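TT1561 protein (Thermus thermophilus, PDB 1UF3) binds calcium ions and is probably a metal-dependent phosphoesterase of the calcineurin superfamily, with its natural substrate unknown. Local coordinates at residues N41-A46 and R50-F55; V97-T102 and E137-A142; P123-H126 and R130-A133; Y212-L217 and K221-N226. All blocks are in the same frame, centred on the assembly; numbering follows the deposited sequence.

Interaction 1 (N41-A46 and R50-F55). With CA (calcium ion), chain I.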
# COMPACT_ATOMS: atom_id res chain seq x y z
N ASN A 41 34.14 -10.20 3.96
CA ASN A 41 34.00 -11.08 5.12
C ASN A 41 32.89 -10.60 6.03
O ASN A 41 32.88 -9.45 6.45
CB ASN A 41 35.32 -11.10 5.94
CG ASN A 41 36.52 -11.49 5.11
OD1 ASN A 41 36.60 -12.60 4.58
ND2 ASN A 41 37.48 -10.57 5.00
N LEU A 42 31.95 -11.48 6.35
CA LEU A 42 30.89 -11.08 7.26
C LEU A 42 31.51 -10.95 8.65
O LEU A 42 31.23 -10.01 9.39
CB LEU A 42 29.79 -12.15 7.33
CG LEU A 42 28.77 -12.30 6.19
CD1 LEU A 42 29.46 -12.70 4.90
CD2 LEU A 42 27.75 -13.37 6.61
N MSE A 43 32.38 -11.91 8.97
CA MSE A 43 33.05 -12.02 10.27
C MSE A 43 34.55 -12.24 10.10
O MSE A 43 34.99 -12.74 9.06
CB MSE A 43 32.54 -13.27 11.00
CG MSE A 43 31.16 -13.19 11.58
SE MSE A 43 31.23 -12.10 13.12
CE MSE A 43 29.47 -11.28 12.94
N PRO A 44 35.35 -11.89 11.13
CA PRO A 44 36.80 -12.10 11.06
C PRO A 44 36.97 -13.60 11.26
O PRO A 44 36.08 -14.26 11.80
CB PRO A 44 37.33 -11.33 12.27
CG PRO A 44 36.25 -10.33 12.56
CD PRO A 44 34.99 -11.11 12.32
N LYS A 45 38.11 -14.14 10.84
CA LYS A 45 38.39 -15.57 11.00
C LYS A 45 38.10 -16.06 12.43
O LYS A 45 37.52 -17.13 12.62
CB LYS A 45 39.86 -15.85 10.63
CG LYS A 45 40.36 -17.25 10.91
CD LYS A 45 39.63 -18.28 10.06
CE LYS A 45 40.09 -19.70 10.38
NZ LYS A 45 41.54 -19.89 10.11
N ALA A 46 38.48 -15.25 13.43
CA ALA A 46 38.30 -15.60 14.84
C ALA A 46 36.88 -15.97 15.25
O ALA A 46 36.68 -16.81 16.12
CB ALA A 46 38.81 -14.46 15.74
N ARG A 50 28.18 -18.76 17.16
CA ARG A 50 27.35 -17.79 17.85
C ARG A 50 27.46 -16.37 17.33
O ARG A 50 26.52 -15.59 17.46
CB ARG A 50 27.61 -17.81 19.36
CG ARG A 50 29.06 -17.54 19.76
CD ARG A 50 29.23 -17.52 21.30
NE ARG A 50 28.32 -18.46 21.96
CZ ARG A 50 27.11 -18.14 22.42
NH1 ARG A 50 26.66 -16.90 22.29
NH2 ARG A 50 26.34 -19.07 22.98
N ASP A 51 28.61 -16.03 16.75
CA ASP A 51 28.81 -14.68 16.22
C ASP A 51 28.00 -14.52 14.93
O ASP A 51 27.37 -13.49 14.70
CB ASP A 51 30.31 -14.46 15.93
CG ASP A 51 31.18 -14.68 17.16
OD1 ASP A 51 30.94 -13.99 18.16
OD2 ASP A 51 32.11 -15.53 17.12
N TYR A 52 28.03 -15.54 14.09
CA TYR A 52 27.28 -15.49 12.84
C TYR A 52 25.79 -15.39 13.17
O TYR A 52 25.04 -14.67 12.51
CB TYR A 52 27.59 -16.72 11.99
CG TYR A 52 28.93 -16.63 11.29
CD1 TYR A 52 30.06 -17.27 11.79
CD2 TYR A 52 29.08 -15.86 10.13
CE1 TYR A 52 31.29 -17.16 11.16
CE2 TYR A 52 30.30 -15.75 9.49
CZ TYR A 52 31.41 -16.39 10.00
OH TYR A 52 32.63 -16.27 9.37
N ALA A 53 25.37 -16.08 14.23
CA ALA A 53 23.98 -16.03 14.62
C ALA A 53 23.56 -14.62 14.99
O ALA A 53 22.46 -14.17 14.62
CB ALA A 53 23.72 -16.99 15.77
N ALA A 54 24.41 -13.88 15.70
CA ALA A 54 24.06 -12.51 16.09
C ALA A 54 23.99 -11.61 14.84
O ALA A 54 23.12 -10.76 14.73
CB ALA A 54 25.08 -11.96 17.10
N PHE A 55 24.94 -11.82 13.93
CA PHE A 55 25.04 -11.09 12.66
C PHE A 55 23.71 -11.28 11.86
O PHE A 55 23.07 -10.32 11.47
CB PHE A 55 26.22 -11.66 11.85
CG PHE A 55 26.47 -10.94 10.56
CD1 PHE A 55 27.39 -9.89 10.51
CD2 PHE A 55 25.81 -11.32 9.39
CE1 PHE A 55 27.65 -9.22 9.30
CE2 PHE A 55 26.05 -10.66 8.18
CZ PHE A 55 26.98 -9.60 8.14
CA CA I . 35.74 -18.71 12.25
O HOH W 1 34.95 -16.68 11.05
O HOH W 2 33.40 -19.52 11.66
O HOH W 3 35.40 -20.60 13.81
O HOH W 4 37.80 -20.03 13.60
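Met43, modelled as selenomethionine, sets CG anti to its own carbonyl carbon (chi1 -74°) and bends again at chi2 and chi3, so that CG lies over a face of the Tyr52 ring while CE reaches Phe55. The contact is a Met-aromatic arrangement in the connection between strand 35-39 and helix 49-59, where the loop folds back on the first turns of the helix. Met43 CG sits 3.6 Å from the centroid of the Tyr52 ring in a CH-pi contact, and SE stands farther out above that ring. Met43 CE comes within 3.4 Å of Phe55 CB, and SE also touches Asp51 CB. Phe55 holds CG anti to its backbone N (chi1 -177°), which presents a ring face to Leu42: Leu42 CB lies over it, offset toward the rim, and Leu42 CD2 is 3.6 Å from Phe55 CE2. Leu18 and Leu21 of helix 18-25 pack on Phe55, and Tyr80 on Leu42 and Tyr52; the contact is buried and has no direct hydrogen bond across it. Polar ties run through Asp74, which accepts from the backbone N of Leu42 and of Met43 and is hydrogen-bonded to Tyr52 OH. Beyond lies a calcium ion held by the carbonyl oxygens of Lys45, Ala47 and Ala75 and by four waters. One of these waters, 2.5 Å from the calcium, also donates to Tyr52 OH at 2.9 Å and to Pro44 O at 2.8 Å.

Interaction 2 (V97-T102 and E137-A142); sequences VHETFT and EYRLKA
Glu99 and Arg139 carry this contact by themselves, joining the turn ahead of strand 101-104 to helix 133-140. Their side chains lie alongside each other and point the same way, and the tight part is where they run together: Glu99 CB is 3.8 Å from Arg139 CD, and the carboxyl carbon CD of Glu99 rests over one face of the guanidinium, 3.4 Å from Arg139 NE. The planes of the two charged groups are turned 45° apart. Glu99 OE2 makes a salt bridge with Arg139 NH2 at 3.1 Å, but its approach from over the face leaves the pair without a direct hydrogen bond. The looser part is the partly exposed outer end, where a water in the guanidinium plane accepts from Arg139 NE at 3.0 Å and donates to Glu99 OE2. A type II turn from Val97 to Thr100, closed by Thr100 N to Val97 O, puts Glu99 in its third place with a positive phi of 67°, and Glu99 CG covers the centre of the His98 ring. Tyr138, and Lys141 farther along the chain, turn to a second subunit, Lys141 NZ making a salt bridge with Glu88 of that neighbour. Glu99 binds calcium in a structure of this protein; in this chain it is not a direct ligand, though a calcium ion lies about 4 Å from its side chain. The chemistry suggests that Arg139 steadies the Glu99 carboxylate and offsets part of the negative charge gathered near the ion.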
# COMPACT_ATOMS: atom_id res chain seq x y z
N VAL A 97 23.97 -17.12 -1.31
CA VAL A 97 24.00 -17.58 -2.69
C VAL A 97 25.33 -18.20 -3.10
O VAL A 97 25.55 -18.51 -4.27
CB VAL A 97 23.58 -16.45 -3.68
CG1 VAL A 97 22.07 -16.11 -3.50
CG2 VAL A 97 24.41 -15.18 -3.44
N HIS A 98 26.20 -18.42 -2.11
CA HIS A 98 27.51 -19.03 -2.37
C HIS A 98 27.34 -20.43 -3.00
O HIS A 98 26.78 -21.34 -2.39
CB HIS A 98 28.31 -19.10 -1.05
CG HIS A 98 29.67 -19.73 -1.19
ND1 HIS A 98 30.64 -19.24 -2.04
CD2 HIS A 98 30.21 -20.83 -0.61
CE1 HIS A 98 31.71 -20.02 -1.99
NE2 HIS A 98 31.47 -20.99 -1.13
N GLU A 99 27.81 -20.57 -4.24
CA GLU A 99 27.75 -21.79 -5.04
C GLU A 99 26.31 -22.16 -5.43
O GLU A 99 26.06 -23.23 -5.98
CB GLU A 99 28.38 -23.00 -4.33
CG GLU A 99 29.72 -22.76 -3.65
CD GLU A 99 30.26 -24.02 -2.98
OE1 GLU A 99 29.45 -24.88 -2.56
OE2 GLU A 99 31.49 -24.17 -2.86
N THR A 100 25.36 -21.29 -5.14
CA THR A 100 23.99 -21.62 -5.48
C THR A 100 23.28 -20.40 -6.09
O THR A 100 23.94 -19.47 -6.58
CB THR A 100 23.25 -22.22 -4.23
OG1 THR A 100 22.01 -22.80 -4.64
CG2 THR A 100 23.02 -21.18 -3.17
N PHE A 101 21.94 -20.38 -6.08
CA PHE A 101 21.23 -19.27 -6.69
C PHE A 101 19.83 -19.05 -6.13
O PHE A 101 19.30 -19.90 -5.41
CB PHE A 101 21.09 -19.55 -8.19
CG PHE A 101 20.10 -20.63 -8.50
CD1 PHE A 101 18.75 -20.31 -8.72
CD2 PHE A 101 20.48 -21.97 -8.48
CE1 PHE A 101 17.81 -21.31 -8.90
CE2 PHE A 101 19.55 -22.97 -8.65
CZ PHE A 101 18.20 -22.64 -8.86
N THR A 102 19.24 -17.90 -6.45
CA THR A 102 17.87 -17.63 -6.07
C THR A 102 17.33 -16.61 -7.08
O THR A 102 18.12 -16.01 -7.81
CB THR A 102 17.73 -17.07 -4.63
OG1 THR A 102 16.35 -17.00 -4.29
CG2 THR A 102 18.34 -15.69 -4.51
N GLU A 137 34.13 -21.56 -11.77
CA GLU A 137 33.50 -21.75 -13.08
C GLU A 137 32.56 -22.94 -13.05
O GLU A 137 31.46 -22.90 -13.62
CB GLU A 137 34.57 -21.96 -14.15
CG GLU A 137 34.04 -22.55 -15.43
CD GLU A 137 35.14 -22.75 -16.47
OE1 GLU A 137 34.92 -23.50 -17.45
OE2 GLU A 137 36.23 -22.14 -16.30
N TYR A 138 32.98 -24.01 -12.38
CA TYR A 138 32.14 -25.19 -12.28
C TYR A 138 30.83 -24.84 -11.55
O TYR A 138 29.78 -25.37 -11.89
CB TYR A 138 32.88 -26.33 -11.56
CG TYR A 138 32.14 -27.66 -11.61
CD1 TYR A 138 32.24 -28.50 -12.72
CD2 TYR A 138 31.30 -28.06 -10.55
CE1 TYR A 138 31.54 -29.70 -12.79
CE2 TYR A 138 30.59 -29.27 -10.61
CZ TYR A 138 30.72 -30.08 -11.73
OH TYR A 138 30.05 -31.28 -11.80
N ARG A 139 30.90 -23.97 -10.54
CA ARG A 139 29.70 -23.59 -9.80
C ARG A 139 28.75 -22.81 -10.70
O ARG A 139 27.55 -23.04 -10.70
CB ARG A 139 29.99 -22.68 -8.59
CG ARG A 139 30.90 -23.24 -7.50
CD ARG A 139 30.51 -24.63 -7.05
NE ARG A 139 31.38 -25.08 -5.97
CZ ARG A 139 31.44 -26.33 -5.50
NH1 ARG A 139 30.68 -27.29 -6.02
NH2 ARG A 139 32.26 -26.62 -4.51
N LEU A 140 29.31 -21.88 -11.47
CA LEU A 140 28.49 -21.04 -12.33
C LEU A 140 27.94 -21.67 -13.59
O LEU A 140 26.96 -21.17 -14.14
CB LEU A 140 29.26 -19.77 -12.69
CG LEU A 140 29.70 -18.98 -11.45
CD1 LEU A 140 30.62 -17.85 -11.88
CD2 LEU A 140 28.47 -18.44 -10.69
N LYS A 141 28.51 -22.77 -14.04
CA LYS A 141 28.00 -23.37 -15.26
C LYS A 141 26.59 -23.94 -15.08
O LYS A 141 25.88 -24.13 -16.07
CB LYS A 141 28.93 -24.46 -15.79
CG LYS A 141 28.88 -25.76 -15.03
CD LYS A 141 29.51 -26.88 -15.83
CE LYS A 141 29.48 -28.19 -15.05
NZ LYS A 141 29.94 -29.34 -15.87
N ALA A 142 26.19 -24.21 -13.84
CA ALA A 142 24.84 -24.75 -13.58
C ALA A 142 23.77 -23.77 -14.06
O ALA A 142 22.68 -24.16 -14.40
CB ALA A 142 24.64 -25.00 -12.09
O HOH W 5 32.95 -23.02 -4.49

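Interaction 3 (P123-H126 and R130-A133)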
# COMPACT_ATOMS: atom_id res chain seq x y z
N PRO A 123 41.71 -26.24 -3.19
CA PRO A 123 40.59 -25.63 -2.49
C PRO A 123 40.85 -25.75 -0.99
O PRO A 123 41.51 -26.70 -0.56
CB PRO A 123 39.39 -26.48 -2.92
CG PRO A 123 39.78 -26.96 -4.29
CD PRO A 123 41.25 -27.31 -4.11
N GLU A 124 40.35 -24.80 -0.21
CA GLU A 124 40.48 -24.80 1.24
C GLU A 124 39.20 -24.20 1.83
O GLU A 124 38.70 -23.17 1.35
CB GLU A 124 41.68 -23.95 1.66
CG GLU A 124 41.85 -23.70 3.15
CD GLU A 124 42.14 -24.97 3.92
OE1 GLU A 124 42.80 -25.86 3.36
OE2 GLU A 124 41.72 -25.07 5.09
N GLU A 125 38.66 -24.84 2.87
CA GLU A 125 37.45 -24.32 3.52
C GLU A 125 37.52 -24.31 5.06
O GLU A 125 36.55 -23.94 5.73
CB GLU A 125 36.22 -25.13 3.07
CG GLU A 125 35.95 -25.06 1.57
CD GLU A 125 34.57 -25.60 1.21
OE1 GLU A 125 34.32 -26.80 1.43
OE2 GLU A 125 33.75 -24.79 0.70
N HIS A 126 38.67 -24.69 5.61
CA HIS A 126 38.81 -24.71 7.06
C HIS A 126 39.68 -23.60 7.65
O HIS A 126 39.24 -22.91 8.58
CB HIS A 126 39.28 -26.09 7.51
CG HIS A 126 38.31 -27.18 7.19
ND1 HIS A 126 38.17 -27.71 5.93
CD2 HIS A 126 37.36 -27.78 7.95
CE1 HIS A 126 37.18 -28.58 5.92
NE2 HIS A 126 36.67 -28.64 7.14
N ARG A 130 39.09 -20.65 0.05
CA ARG A 130 39.84 -20.33 -1.14
C ARG A 130 39.50 -21.34 -2.21
O ARG A 130 39.55 -22.55 -1.96
CB ARG A 130 41.36 -20.38 -0.85
CG ARG A 130 42.25 -20.04 -2.04
CD ARG A 130 43.75 -20.14 -1.73
NE ARG A 130 44.20 -21.53 -1.61
CZ ARG A 130 44.45 -22.15 -0.45
NH1 ARG A 130 44.31 -21.52 0.71
NH2 ARG A 130 44.83 -23.43 -0.46
N TYR A 131 39.15 -20.86 -3.39
CA TYR A 131 38.83 -21.81 -4.45
C TYR A 131 39.55 -21.46 -5.72
O TYR A 131 39.65 -20.29 -6.08
CB TYR A 131 37.32 -21.84 -4.76
CG TYR A 131 36.42 -21.95 -3.55
CD1 TYR A 131 35.88 -20.81 -2.96
CD2 TYR A 131 36.10 -23.19 -3.00
CE1 TYR A 131 35.03 -20.90 -1.85
CE2 TYR A 131 35.26 -23.29 -1.88
CZ TYR A 131 34.74 -22.15 -1.33
OH TYR A 131 33.95 -22.26 -0.22
N PRO A 132 40.05 -22.47 -6.43
CA PRO A 132 40.74 -22.21 -7.69
C PRO A 132 39.68 -21.85 -8.74
O PRO A 132 38.53 -22.32 -8.66
CB PRO A 132 41.45 -23.53 -7.98
CG PRO A 132 40.56 -24.55 -7.30
CD PRO A 132 40.20 -23.88 -6.01
N ALA A 133 40.05 -21.03 -9.72
CA ALA A 133 39.11 -20.61 -10.75
C ALA A 133 38.21 -21.71 -11.31
O ALA A 133 37.02 -21.49 -11.46
CB ALA A 133 39.85 -19.92 -11.90
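Backbone bonds come first: Glu124 and Arg130 form a single antiparallel bridge, a hydrogen-bonded pair, where the loop after strand 108-118 returns to short strand 130-132. Glu124 N donates to Arg130 O at 3.0 Å, and Arg130 N to Glu124 O at 2.9 Å; Pro123 CA adds a CA-H...O contact to Arg130 O. Apolar packing follows beside the bridge, where Pro123 CG meets Pro132 CD at 3.6 Å, the two rings crossing at about a right angle. Among the charged residues, Glu124 CB lies over a face of the Arg130 guanidinium, 3.7 Å from NH1. The Glu124 carboxylate makes no salt bridge with it: its chain bends at chi2 (65°), and OE2 accepts from the backbone N of Glu127 and of His126. On the other flank Tyr131 OH donates to Glu125 OE2 at 2.7 Å. That oxygen lies in the ring plane at its edge and uses its anti lone pair. Glu125 binds calcium in a structure of this protein; here an ion lies about 4 Å from this chain's Glu125 side chain, which packs against Glu125 of a second subunit. With an alanine in place of Glu125, Tyr131 OH would probably lose this acceptor and the calcium a nearby carboxylate. His98 NE2 is hydrogen-bonded to the same Tyr131 OH, forming a hydrogen-bonded chain that probably fixes the orientation of the Glu125 carboxylate beside the calcium.

Interaction 4 (Y212-L217 and K221-N226); sequences YSLLDL and KLETGN
A beta hairpin of strands 211-216 and 221-226 forms this edge of the six-stranded mixed sheet, strand 221-226 being outermost within the chain. Hydrogen-bonded pairs Tyr212-Gly225, Leu214-Glu223 and Asp216-Lys221 alternate with non-hydrogen-bonded Ser213-Thr224 and Leu215-Leu222. Leu214 N donates to Glu223 O and Glu223 N to Leu214 O, each at 2.9 Å. Asp216 N reaches Lys221 O at 2.7 Å, nearly straight at 170°, whereas the return bond from Lys221 N is weak. The Tyr212 ring covers Gly225: CG stands between backbone N and carbonyl carbon (chi1 70°), which folds the ring across the partner strand with Gly225 CA 3.9 Å from its centroid, over the face. A CB on Gly225 would collide with Tyr212 OH. Putting an alanine at Tyr212 is likely to uncover the Gly225 backbone and cost the hairpin its CH-pi contact. Leu215 and Leu222 lie side by side on the opposite face. On the Tyr212 face, Glu223 OE1 comes within 3.6 Å of Leu214 CD2, and a water donates to Glu223 OE1 and to Leu214 O, the latter 2.8 Å from the water. The chemistry implies different roles: Leu215 and Leu222 pack on Trp200 and Val202 of the second sheet, while on the other face Glu223 OE1 forms a salt bridge with Arg2 NH2 of a third subunit and Asp216 one with Arg6 of its own chain.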
# COMPACT_ATOMS: atom_id res chain seq x y z
N TYR A 212 28.78 2.26 2.13
CA TYR A 212 27.75 1.50 1.44
C TYR A 212 27.26 2.30 0.25
O TYR A 212 27.53 3.51 0.12
CB TYR A 212 26.58 1.18 2.39
CG TYR A 212 25.75 2.38 2.74
CD1 TYR A 212 24.66 2.76 1.96
CD2 TYR A 212 26.10 3.18 3.82
CE1 TYR A 212 23.94 3.91 2.25
CE2 TYR A 212 25.39 4.32 4.13
CZ TYR A 212 24.32 4.70 3.35
OH TYR A 212 23.64 5.85 3.67
N SER A 213 26.52 1.62 -0.62
CA SER A 213 25.95 2.21 -1.82
C SER A 213 24.49 1.74 -1.99
O SER A 213 24.09 0.68 -1.51
CB SER A 213 26.73 1.77 -3.06
OG SER A 213 28.11 2.14 -3.04
N LEU A 214 23.70 2.56 -2.68
CA LEU A 214 22.33 2.21 -3.02
C LEU A 214 22.40 2.22 -4.55
O LEU A 214 22.55 3.29 -5.16
CB LEU A 214 21.33 3.26 -2.54
CG LEU A 214 19.87 2.91 -2.93
CD1 LEU A 214 19.37 1.69 -2.10
CD2 LEU A 214 18.98 4.10 -2.69
N LEU A 215 22.35 1.05 -5.17
CA LEU A 215 22.41 0.95 -6.61
C LEU A 215 21.05 1.10 -7.27
O LEU A 215 20.04 0.55 -6.79
CB LEU A 215 22.99 -0.39 -7.07
CG LEU A 215 23.90 -1.32 -6.28
CD1 LEU A 215 24.69 -2.10 -7.29
CD2 LEU A 215 24.79 -0.60 -5.29
N ASP A 216 21.02 1.84 -8.37
CA ASP A 216 19.80 2.02 -9.16
C ASP A 216 20.04 1.12 -10.37
O ASP A 216 20.73 1.50 -11.33
CB ASP A 216 19.65 3.48 -9.61
CG ASP A 216 18.43 3.69 -10.52
OD1 ASP A 216 18.03 2.71 -11.16
OD2 ASP A 216 17.90 4.80 -10.59
N LEU A 217 19.48 -0.09 -10.33
CA LEU A 217 19.65 -1.06 -11.40
C LEU A 217 19.32 -0.60 -12.79
O LEU A 217 20.07 -0.88 -13.73
CB LEU A 217 18.83 -2.32 -11.13
CG LEU A 217 19.46 -3.43 -10.31
CD1 LEU A 217 18.39 -4.46 -9.96
CD2 LEU A 217 20.59 -4.07 -11.10
N LYS A 221 23.45 3.40 -11.91
CA LYS A 221 23.97 4.53 -11.16
C LYS A 221 23.98 4.13 -9.68
O LYS A 221 23.15 3.32 -9.26
CB LYS A 221 23.08 5.76 -11.33
CG LYS A 221 23.19 6.49 -12.65
CD LYS A 221 22.33 7.76 -12.61
CE LYS A 221 22.41 8.54 -13.91
NZ LYS A 221 21.70 9.86 -13.81
N LEU A 222 24.90 4.70 -8.91
CA LEU A 222 25.01 4.41 -7.48
C LEU A 222 24.89 5.69 -6.68
O LEU A 222 25.33 6.76 -7.14
CB LEU A 222 26.37 3.81 -7.13
CG LEU A 222 26.86 2.49 -7.71
CD1 LEU A 222 28.25 2.20 -7.15
CD2 LEU A 222 25.90 1.39 -7.33
N GLU A 223 24.31 5.59 -5.49
CA GLU A 223 24.22 6.71 -4.58
C GLU A 223 25.10 6.27 -3.43
O GLU A 223 25.05 5.11 -3.03
CB GLU A 223 22.79 6.94 -4.11
CG GLU A 223 22.01 7.78 -5.10
CD GLU A 223 20.54 7.87 -4.77
OE1 GLU A 223 19.83 6.85 -4.93
OE2 GLU A 223 20.10 8.96 -4.35
N THR A 224 25.90 7.19 -2.91
CA THR A 224 26.86 6.88 -1.86
C THR A 224 26.48 7.30 -0.44
O THR A 224 25.77 8.28 -0.23
CB THR A 224 28.24 7.50 -2.24
OG1 THR A 224 29.04 6.48 -2.84
CG2 THR A 224 28.94 8.10 -1.03
N GLY A 225 26.97 6.54 0.53
CA GLY A 225 26.68 6.87 1.91
C GLY A 225 27.66 6.21 2.87
O GLY A 225 28.47 5.38 2.46
N ASN A 226 27.60 6.61 4.13
CA ASN A 226 28.44 6.06 5.19
C ASN A 226 27.61 6.14 6.46
O ASN A 226 26.93 7.14 6.69
CB ASN A 226 29.74 6.86 5.35
CG ASN A 226 30.75 6.17 6.26
OD1 ASN A 226 30.55 6.06 7.47
ND2 ASN A 226 31.85 5.68 5.68
O HOH W 6 20.64 4.91 -6.36

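Along the chain, interactions 1, 2 and 4 follow in series, and interaction 3 falls between the two segments of interaction 2. Interactions 2 and 3 are neighbours, centres 15 Å apart: strand 130-132 runs straight into helix 133-140, both contacts reach the seven-stranded sheet and both touch the second subunit. Glu99 and Glu125, which share a calcium site, meet there, with His98 hydrogen-bonded to Tyr131 beside them. Interaction 1, about 19 Å from interaction 3 between centres, touches it through Lys45 and His126; it binds its own calcium with no other chain touching its segments. Interaction 4 belongs to the six-stranded sheet, its centre about 31 Å from that of interaction 3, across the chain's centre, and faces a third subunit.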